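Protease Do-like 2, chloroplastic (Arabidopsis thaliana, PDB 4FLN) is a chloroplast serine protease that makes the primary cleavage of the photodamaged D1 protein of photosystem II. Local coordinates at residues 48-58 / 70-80. Residues are numbered along the deposited sequence; the frame is centred on the assembly and turned at random.
Sequences NAVVKVYCTHT and RQFTSTGSAFM
V50-H57 and F72-M80 run antiparallel, their axes 4.4 Å apart at the closest point, and a ladder of backbone hydrogen bonds extends from the M80 N–A49 O bond at one end to the H57 N–F72 O bond at the other. They are the first two strands of the N-terminal six-stranded barrel of a trypsin-like protease; strand 96-102 continues the sheet beyond 50-57 and strand 85-88 beyond 72-80. V51, V53 and A78 lie on one face, where small apolar groups suit a buried interior: V53 CG2, set beside its own backbone N because CG1 takes the anti position (chi1 174°), meets A78 CB at 3.5 Å. G76, paired with V53, brings no side chain to this face, near the probable catalytic S200. On the other face the long methylene chain of buried K52 lets it lie along T75, CE passing T75 CB at 4.0 Å. Farther along, T56 suits its place by offering a methyl, CG2, to the amide end of Q71, whose OE1 is hydrogen-bonded to Y493 of a second subunit, and a hydroxyl to T73 OG1 in a weak bond. H57 shares the face of V53. Its CB sits over one face of the F72 ring, 4.0 Å from the centroid, while the two rings, planes at 23°, are slid apart and barely overlap. Histidine suits this place because both ring nitrogens find partners, ND1 at E94 O. Without the imidazole, as with an alanine here, S74 OG and E94 O would probably lose their partner and the F72 ring the neighbour it lies slid against. At the ring's edge, H57 NE2 and S74 OG share a hydrogen bond of 3.1 Å.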
ATOM      1  N   ASN B  48     -39.458  17.858 -14.394  1.00 80.13           N
ATOM      2  CA  ASN B  48     -39.258  19.162 -15.013  1.00 88.35           C
ATOM      3  C   ASN B  48     -39.039  20.261 -13.981  1.00 83.09           C
ATOM      4  O   ASN B  48     -38.623  21.376 -14.309  1.00 84.53           O
ATOM      5  CB  ASN B  48     -40.419  19.501 -15.951  1.00 95.16           C
ATOM      6  CG  ASN B  48     -40.264  18.858 -17.320  1.00101.57           C
ATOM      7  OD1 ASN B  48     -39.590  19.401 -18.197  1.00105.08           O
ATOM      8  ND2 ASN B  48     -40.880  17.693 -17.509  1.00 99.65           N
ATOM      9  N   ALA B  49     -39.303  19.930 -12.725  1.00 70.18           N
ATOM     10  CA  ALA B  49     -39.088  20.873 -11.643  1.00 68.51           C
ATOM     11  C   ALA B  49     -37.661  20.793 -11.126  1.00 64.94           C
ATOM     12  O   ALA B  49     -37.241  21.627 -10.328  1.00 66.30           O
ATOM     13  CB  ALA B  49     -40.065  20.605 -10.523  1.00 78.49           C
ATOM     14  N   VAL B  50     -36.922  19.780 -11.576  1.00 62.64           N
ATOM     15  CA  VAL B  50     -35.550  19.565 -11.118  1.00 58.09           C
ATOM     16  C   VAL B  50     -34.593  20.299 -12.035  1.00 56.48           C
ATOM     17  O   VAL B  50     -34.790  20.336 -13.246  1.00 61.78           O
ATOM     18  CB  VAL B  50     -35.167  18.066 -11.071  1.00 56.60           C
ATOM     19  CG1 VAL B  50     -33.790  17.878 -10.451  1.00 47.83           C
ATOM     20  CG2 VAL B  50     -36.190  17.285 -10.293  1.00 65.05           C
ATOM     21  N   VAL B  51     -33.555  20.877 -11.445  1.00 58.26           N
ATOM     22  CA  VAL B  51     -32.623  21.736 -12.164  1.00 56.95           C
ATOM     23  C   VAL B  51     -31.182  21.293 -11.921  1.00 58.44           C
ATOM     24  O   VAL B  51     -30.858  20.778 -10.852  1.00 66.46           O
ATOM     25  CB  VAL B  51     -32.804  23.204 -11.710  1.00 54.79           C
ATOM     26  CG1 VAL B  51     -31.527  23.989 -11.879  1.00 66.30           C
ATOM     27  CG2 VAL B  51     -33.963  23.860 -12.444  1.00 46.82           C
ATOM     28  N   LYS B  52     -30.319  21.479 -12.914  1.00 55.57           N
ATOM     29  CA  LYS B  52     -28.898  21.204 -12.735  1.00 57.03           C
ATOM     30  C   LYS B  52     -28.177  22.478 -12.291  1.00 56.75           C
ATOM     31  O   LYS B  52     -28.509  23.583 -12.735  1.00 59.33           O
ATOM     32  CB  LYS B  52     -28.278  20.630 -14.015  1.00 63.64           C
ATOM     33  CG  LYS B  52     -26.798  20.253 -13.876  1.00 65.80           C
ATOM     34  CD  LYS B  52     -26.315  19.375 -15.026  1.00 65.49           C
ATOM     35  CE  LYS B  52     -24.898  18.861 -14.773  1.00 70.01           C
ATOM     36  NZ  LYS B  52     -24.503  17.717 -15.651  1.00 67.60           N
ATOM     37  N   VAL B  53     -27.198  22.324 -11.407  1.00 50.18           N
ATOM     38  CA  VAL B  53     -26.543  23.472 -10.787  1.00 56.57           C
ATOM     39  C   VAL B  53     -25.073  23.542 -11.129  1.00 59.12           C
ATOM     40  O   VAL B  53     -24.311  22.633 -10.800  1.00 65.49           O
ATOM     41  CB  VAL B  53     -26.654  23.419  -9.244  1.00 54.11           C
ATOM     42  CG1 VAL B  53     -25.844  24.530  -8.611  1.00 37.53           C
ATOM     43  CG2 VAL B  53     -28.107  23.491  -8.809  1.00 63.52           C
ATOM     44  N   TYR B  54     -24.672  24.626 -11.783  1.00 61.61           N
ATOM     45  CA  TYR B  54     -23.255  24.870 -12.040  1.00 65.85           C
ATOM     46  C   TYR B  54     -22.769  25.980 -11.126  1.00 64.06           C
ATOM     47  O   TYR B  54     -23.389  27.046 -11.034  1.00 60.61           O
ATOM     48  CB  TYR B  54     -23.016  25.272 -13.491  1.00 64.18           C
ATOM     49  CG  TYR B  54     -23.514  24.280 -14.509  1.00 66.63           C
ATOM     50  CD1 TYR B  54     -22.631  23.472 -15.207  1.00 69.41           C
ATOM     51  CD2 TYR B  54     -24.867  24.160 -14.784  1.00 70.30           C
ATOM     52  CE1 TYR B  54     -23.086  22.567 -16.152  1.00 73.18           C
ATOM     53  CE2 TYR B  54     -25.332  23.257 -15.723  1.00 71.57           C
ATOM     54  CZ  TYR B  54     -24.438  22.465 -16.407  1.00 73.15           C
ATOM     55  OH  TYR B  54     -24.900  21.567 -17.345  1.00 77.64           O
ATOM     56  N   CYS B  55     -21.655  25.722 -10.451  1.00 59.43           N
ATOM     57  CA  CYS B  55     -21.103  26.680  -9.508  1.00 61.19           C
ATOM     58  C   CYS B  55     -19.583  26.741  -9.542  1.00 61.21           C
ATOM     59  O   CYS B  55     -18.903  25.715  -9.507  1.00 55.61           O
ATOM     60  CB  CYS B  55     -21.568  26.362  -8.089  1.00 63.17           C
ATOM     61  SG  CYS B  55     -20.672  27.267  -6.814  1.00 64.72           S
ATOM     62  N   THR B  56     -19.059  27.960  -9.595  1.00 65.18           N
ATOM     63  CA  THR B  56     -17.623  28.185  -9.559  1.00 60.93           C
ATOM     64  C   THR B  56     -17.204  28.474  -8.128  1.00 62.19           C
ATOM     65  O   THR B  56     -17.791  29.325  -7.470  1.00 62.87           O
ATOM     66  CB  THR B  56     -17.238  29.347 -10.474  1.00 62.90           C
ATOM     67  OG1 THR B  56     -17.530  28.991 -11.830  1.00 73.38           O
ATOM     68  CG2 THR B  56     -15.768  29.655 -10.354  1.00 60.86           C
ATOM     69  N   HIS B  57     -16.189  27.761  -7.648  1.00 68.72           N
ATOM     70  CA  HIS B  57     -15.791  27.840  -6.245  1.00 74.67           C
ATOM     71  C   HIS B  57     -14.429  28.476  -6.045  1.00 82.32           C
ATOM     72  O   HIS B  57     -13.422  27.941  -6.499  1.00 90.10           O
ATOM     73  CB  HIS B  57     -15.772  26.442  -5.618  1.00 76.63           C
ATOM     74  CG  HIS B  57     -17.098  25.750  -5.649  1.00 75.11           C
ATOM     75  ND1 HIS B  57     -18.015  25.854  -4.626  1.00 73.19           N
ATOM     76  CD2 HIS B  57     -17.668  24.957  -6.586  1.00 66.53           C
ATOM     77  CE1 HIS B  57     -19.090  25.152  -4.930  1.00 68.70           C
ATOM     78  NE2 HIS B  57     -18.905  24.597  -6.114  1.00 64.79           N
ATOM     79  N   THR B  58     -14.388  29.620  -5.368  1.00 82.01           N
ATOM     80  CA  THR B  58     -13.114  30.131  -4.886  1.00 80.14           C
ATOM     81  C   THR B  58     -13.098  30.150  -3.372  1.00 74.95           C
ATOM     82  O   THR B  58     -13.690  31.025  -2.753  1.00 83.82           O
ATOM     83  CB  THR B  58     -12.854  31.561  -5.368  1.00 78.79           C
ATOM     84  OG1 THR B  58     -13.158  31.664  -6.766  1.00 84.64           O
ATOM     85  CG2 THR B  58     -11.400  31.941  -5.117  1.00 68.72           C
ATOM     86  N   ARG B  70      -7.380  27.351  -5.276  1.00 74.15           N
ATOM     87  CA  ARG B  70      -7.523  27.300  -6.726  1.00 77.82           C
ATOM     88  C   ARG B  70      -8.989  27.234  -7.179  1.00 67.37           C
ATOM     89  O   ARG B  70      -9.761  26.403  -6.692  1.00 57.56           O
ATOM     90  CB  ARG B  70      -6.742  26.109  -7.275  1.00 86.71           C
ATOM     91  CG  ARG B  70      -6.239  26.301  -8.682  1.00101.44           C
ATOM     92  CD  ARG B  70      -5.571  25.040  -9.179  1.00114.59           C
ATOM     93  NE  ARG B  70      -4.917  25.254 -10.463  1.00122.91           N
ATOM     94  CZ  ARG B  70      -3.657  25.651 -10.594  1.00126.64           C
ATOM     95  NH1 ARG B  70      -2.915  25.875  -9.517  1.00122.42           N
ATOM     96  NH2 ARG B  70      -3.139  25.823 -11.804  1.00133.47           N
ATOM     97  N   GLN B  71      -9.357  28.104  -8.121  1.00 66.73           N
ATOM     98  CA  GLN B  71     -10.729  28.179  -8.628  1.00 72.91           C
ATOM     99  C   GLN B  71     -11.125  26.977  -9.487  1.00 81.23           C
ATOM    100  O   GLN B  71     -10.471  26.679 -10.490  1.00 88.96           O
ATOM    101  CB  GLN B  71     -10.939  29.460  -9.445  1.00 68.04           C
ATOM    102  CG  GLN B  71     -12.352  29.595 -10.004  1.00 75.86           C
ATOM    103  CD  GLN B  71     -12.597  30.912 -10.740  1.00 85.95           C
ATOM    104  OE1 GLN B  71     -13.254  31.821 -10.222  1.00 75.95           O
ATOM    105  NE2 GLN B  71     -12.087  31.008 -11.963  1.00 95.36           N
ATOM    106  N   PHE B  72     -12.211  26.310  -9.103  1.00 77.55           N
ATOM    107  CA  PHE B  72     -12.747  25.198  -9.884  1.00 84.36           C
ATOM    108  C   PHE B  72     -14.266  25.255 -10.056  1.00 79.68           C
ATOM    109  O   PHE B  72     -14.955  26.009  -9.367  1.00 75.69           O
ATOM    110  CB  PHE B  72     -12.340  23.858  -9.268  1.00 88.90           C
ATOM    111  CG  PHE B  72     -12.966  23.582  -7.934  1.00 83.43           C
ATOM    112  CD1 PHE B  72     -12.512  24.225  -6.793  1.00 79.21           C
ATOM    113  CD2 PHE B  72     -13.992  22.660  -7.816  1.00 80.85           C
ATOM    114  CE1 PHE B  72     -13.080  23.964  -5.556  1.00 72.89           C
ATOM    115  CE2 PHE B  72     -14.562  22.395  -6.582  1.00 79.53           C
ATOM    116  CZ  PHE B  72     -14.104  23.051  -5.450  1.00 73.02           C
ATOM    117  N   THR B  73     -14.784  24.457 -10.985  1.00 74.74           N
ATOM    118  CA  THR B  73     -16.225  24.398 -11.191  1.00 78.04           C
ATOM    119  C   THR B  73     -16.757  22.999 -10.889  1.00 80.17           C
ATOM    120  O   THR B  73     -16.128  22.001 -11.240  1.00 82.09           O
ATOM    121  CB  THR B  73     -16.633  24.845 -12.612  1.00 76.52           C
ATOM    122  OG1 THR B  73     -15.989  26.086 -12.927  1.00 81.96           O
ATOM    123  CG2 THR B  73     -18.148  25.033 -12.706  1.00 68.54           C
ATOM    124  N   SER B  74     -17.906  22.944 -10.216  1.00 73.84           N
ATOM    125  CA  SER B  74     -18.536  21.686  -9.835  1.00 71.38           C
ATOM    126  C   SER B  74     -20.016  21.718 -10.191  1.00 73.29           C
ATOM    127  O   SER B  74     -20.564  22.781 -10.482  1.00 82.48           O
ATOM    128  CB  SER B  74     -18.390  21.445  -8.336  1.00 63.89           C
ATOM    129  OG  SER B  74     -19.493  21.997  -7.643  1.00 65.60           O
ATOM    130  N   THR B  75     -20.667  20.557 -10.158  1.00 61.20           N
ATOM    131  CA  THR B  75     -22.087  20.488 -10.484  1.00 61.12           C
ATOM    132  C   THR B  75     -22.899  19.866  -9.351  1.00 60.98           C
ATOM    133  O   THR B  75     -22.345  19.209  -8.467  1.00 64.67           O
ATOM    134  CB  THR B  75     -22.332  19.711 -11.790  1.00 64.07           C
ATOM    135  OG1 THR B  75     -22.192  18.306 -11.551  1.00 68.76           O
ATOM    136  CG2 THR B  75     -21.343  20.140 -12.855  1.00 60.21           C
ATOM    137  N   GLY B  76     -24.215  20.075  -9.388  1.00 51.04           N
ATOM    138  CA  GLY B  76     -25.105  19.581  -8.350  1.00 45.11           C
ATOM    139  C   GLY B  76     -26.556  19.615  -8.783  1.00 52.48           C
ATOM    140  O   GLY B  76     -26.848  19.751  -9.970  1.00 52.04           O
ATOM    141  N   SER B  77     -27.475  19.479  -7.831  1.00 58.24           N
ATOM    142  CA  SER B  77     -28.897  19.527  -8.174  1.00 53.75           C
ATOM    143  C   SER B  77     -29.717  20.484  -7.323  1.00 51.86           C
ATOM    144  O   SER B  77     -29.427  20.710  -6.150  1.00 53.24           O
ATOM    145  CB  SER B  77     -29.513  18.132  -8.125  1.00 47.35           C
ATOM    146  OG  SER B  77     -28.951  17.317  -9.131  1.00 56.75           O
ATOM    147  N   ALA B  78     -30.749  21.040  -7.937  1.00 50.51           N
ATOM    148  CA  ALA B  78     -31.702  21.886  -7.234  1.00 53.97           C
ATOM    149  C   ALA B  78     -33.097  21.675  -7.821  1.00 56.03           C
ATOM    150  O   ALA B  78     -33.242  21.041  -8.867  1.00 54.29           O
ATOM    151  CB  ALA B  78     -31.283  23.348  -7.316  1.00 53.12           C
ATOM    152  N   PHE B  79     -34.123  22.177  -7.141  1.00 52.97           N
ATOM    153  CA  PHE B  79     -35.483  22.041  -7.650  1.00 47.29           C
ATOM    154  C   PHE B  79     -36.379  23.188  -7.227  1.00 56.58           C
ATOM    155  O   PHE B  79     -36.116  23.863  -6.236  1.00 65.98           O
ATOM    156  CB  PHE B  79     -36.095  20.706  -7.219  1.00 46.18           C
ATOM    157  CG  PHE B  79     -36.093  20.483  -5.734  1.00 53.33           C
ATOM    158  CD1 PHE B  79     -34.965  19.990  -5.093  1.00 61.82           C
ATOM    159  CD2 PHE B  79     -37.226  20.743  -4.979  1.00 54.35           C
ATOM    160  CE1 PHE B  79     -34.967  19.774  -3.724  1.00 57.31           C
ATOM    161  CE2 PHE B  79     -37.230  20.527  -3.607  1.00 51.70           C
ATOM    162  CZ  PHE B  79     -36.101  20.045  -2.983  1.00 50.31           C
ATOM    163  N   MET B  80     -37.453  23.388  -7.981  1.00 64.45           N
ATOM    164  CA  MET B  80     -38.389  24.469  -7.720  1.00 72.77           C
ATOM    165  C   MET B  80     -39.328  24.107  -6.578  1.00 71.84           C
ATOM    166  O   MET B  80     -40.079  23.134  -6.662  1.00 65.81           O
ATOM    167  CB  MET B  80     -39.206  24.755  -8.979  1.00 78.28           C
ATOM    168  CG  MET B  80     -38.358  25.031 -10.209  1.00 78.97           C
ATOM    169  SD  MET B  80     -39.335  25.142 -11.715  1.00 78.58           S
ATOM    170  CE  MET B  80     -38.057  25.429 -12.937  1.00 51.08           C
TER
HETATM  171  O   HOH W   1     -11.966  27.014  -4.339  1.00 51.52           O